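Local atomic coordinates of DUF3120 domain-containing protein (Bordetella pertussis, PDB entry 6RGN), a protein that probably binds the membrane phosphoinositide PIP2, this chain being the N-terminal membrane-targeting domain of a Bordetella type III secretion effector. Residues 83-88 with 100-105. Numbering follows the deposited sequence.
Sequences HDVRQF and RDLEVA. With NA (sodium ion), chain F.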
# COMPACT_ATOMS: atom_id res chain seq x y z
N HIS A 83 1.56 7.13 2.44
CA HIS A 83 0.49 8.09 2.77
C HIS A 83 -0.86 7.53 2.28
O HIS A 83 -1.87 7.71 2.97
CB HIS A 83 0.79 9.47 2.19
CG HIS A 83 -0.41 10.33 2.29
ND1 HIS A 83 -0.69 11.09 3.39
CD2 HIS A 83 -1.42 10.53 1.41
CE1 HIS A 83 -1.82 11.75 3.20
NE2 HIS A 83 -2.30 11.40 2.00
N ASP A 84 -0.91 7.00 1.08
CA ASP A 84 -2.16 6.44 0.54
C ASP A 84 -2.66 5.21 1.33
O ASP A 84 -3.89 5.03 1.43
CB ASP A 84 -1.97 6.08 -0.92
CG ASP A 84 -1.87 7.30 -1.84
OD1 ASP A 84 -2.08 8.42 -1.37
OD2 ASP A 84 -1.60 7.08 -3.05
N VAL A 85 -1.77 4.33 1.77
CA VAL A 85 -2.13 3.22 2.69
C VAL A 85 -2.86 3.82 3.91
O VAL A 85 -3.99 3.39 4.22
CB VAL A 85 -0.93 2.37 3.15
CG1 VAL A 85 -1.40 1.39 4.22
CG2 VAL A 85 -0.34 1.63 1.97
N ARG A 86 -2.26 4.82 4.55
CA ARG A 86 -2.82 5.43 5.79
C ARG A 86 -4.15 6.16 5.51
O ARG A 86 -5.05 6.19 6.40
CB ARG A 86 -1.88 6.47 6.39
CG ARG A 86 -0.47 6.02 6.75
CD ARG A 86 -0.43 4.65 7.30
NE ARG A 86 0.63 4.39 8.28
CZ ARG A 86 0.73 3.21 8.90
NH1 ARG A 86 1.71 3.05 9.79
NH2 ARG A 86 -0.12 2.19 8.54
N GLN A 87 -4.25 6.81 4.36
CA GLN A 87 -5.48 7.55 4.02
C GLN A 87 -6.60 6.51 3.85
O GLN A 87 -7.71 6.77 4.32
CB GLN A 87 -5.27 8.46 2.79
CG GLN A 87 -6.32 9.55 2.68
CD GLN A 87 -6.13 10.61 3.75
OE1 GLN A 87 -5.05 11.18 3.86
NE2 GLN A 87 -7.16 10.87 4.52
N PHE A 88 -6.37 5.42 3.12
CA PHE A 88 -7.41 4.39 2.95
C PHE A 88 -7.86 3.87 4.33
O PHE A 88 -9.05 3.87 4.59
CB PHE A 88 -6.98 3.34 1.95
CG PHE A 88 -8.04 2.29 1.75
CD1 PHE A 88 -9.25 2.58 1.14
CD2 PHE A 88 -7.83 1.03 2.23
CE1 PHE A 88 -10.20 1.60 0.98
CE2 PHE A 88 -8.79 0.06 2.10
CZ PHE A 88 -10.00 0.35 1.49
N ARG A 100 -8.17 2.99 -5.23
CA ARG A 100 -7.66 3.22 -6.61
C ARG A 100 -6.37 4.04 -6.56
O ARG A 100 -5.38 3.62 -7.19
CB ARG A 100 -8.74 3.85 -7.48
CG ARG A 100 -9.78 2.82 -7.90
CD ARG A 100 -10.84 3.30 -8.87
NE ARG A 100 -11.76 2.21 -9.23
CZ ARG A 100 -12.87 2.43 -9.92
NH1 ARG A 100 -13.10 3.64 -10.41
NH2 ARG A 100 -13.67 1.43 -10.25
N ASP A 101 -6.34 5.10 -5.78
CA ASP A 101 -5.15 5.99 -5.73
C ASP A 101 -3.97 5.18 -5.23
O ASP A 101 -2.83 5.42 -5.73
CB ASP A 101 -5.32 7.17 -4.78
CG ASP A 101 -6.43 8.12 -5.14
OD1 ASP A 101 -6.81 8.17 -6.32
OD2 ASP A 101 -6.91 8.87 -4.19
N LEU A 102 -4.19 4.35 -4.19
CA LEU A 102 -3.12 3.49 -3.65
C LEU A 102 -2.58 2.55 -4.74
O LEU A 102 -1.35 2.37 -4.87
CB LEU A 102 -3.65 2.69 -2.47
CG LEU A 102 -2.69 1.62 -2.00
CD1 LEU A 102 -1.34 2.26 -1.69
CD2 LEU A 102 -3.27 0.91 -0.77
N GLU A 103 -3.46 1.97 -5.52
CA GLU A 103 -3.05 1.01 -6.57
C GLU A 103 -2.20 1.73 -7.64
O GLU A 103 -1.11 1.18 -7.98
CB GLU A 103 -4.32 0.36 -7.15
CG GLU A 103 -3.95 -0.80 -8.02
CD GLU A 103 -3.53 -0.48 -9.44
OE1 GLU A 103 -4.07 0.51 -10.01
OE2 GLU A 103 -2.77 -1.33 -10.02
N VAL A 104 -2.62 2.91 -8.07
CA VAL A 104 -1.90 3.76 -9.07
C VAL A 104 -0.52 4.16 -8.48
O VAL A 104 0.50 4.11 -9.21
CB VAL A 104 -2.81 4.93 -9.48
CG1 VAL A 104 -2.09 5.97 -10.29
CG2 VAL A 104 -4.06 4.45 -10.24
N ALA A 105 -0.48 4.49 -7.19
CA ALA A 105 0.72 4.97 -6.47
C ALA A 105 1.74 3.83 -6.38
O ALA A 105 2.91 4.09 -6.65
CB ALA A 105 0.35 5.43 -5.11
NA NA F . -2.01 -3.98 -9.48
O HOH W 1 -0.63 -2.03 -8.05
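Asp84 and Leu102 come together where helices 76-90 and 96-112, joined by a short connection, run nearly antiparallel as a helical hairpin, their local axes 9.0 Å apart at an angle of 165°. The CA atoms of Asp84 and Leu102 are 5.2 Å apart; Asp84 points at the partner helix, and its CB lies 3.9 Å from Leu102 CA. With CG anti to its own carbonyl carbon (chi1 -72°), the carboxylate reaches alongside the partner backbone: Asp84 OD2 lies 3.3 Å from the methyl CB of Ala105. Alanine suits this place, since a single methyl admits the carboxylate so close to the helix. The same oxygen sits 3.4 Å from Asp101 O, which accepts the helical bond from Ala105 N; both oxygens are acceptors, so an ionised carboxylate gains no hydrogen bond here. The apolar part of the contact is one pair of branched side chains: Leu102 CD1 meets Val85 CG2 at 3.8 Å, and Leu55 touches both residues. Glu103, directed away from the partner helix, binds a sodium ion through OE2 at 2.8 Å. Between these segments the favourable contact is thus apolar packing rather than polar bonding, while the buried Asp84 carboxylate, near the acidic Glu80 and with Asp101 OD2 5.6 Å from its OD1, may have a raised pKa.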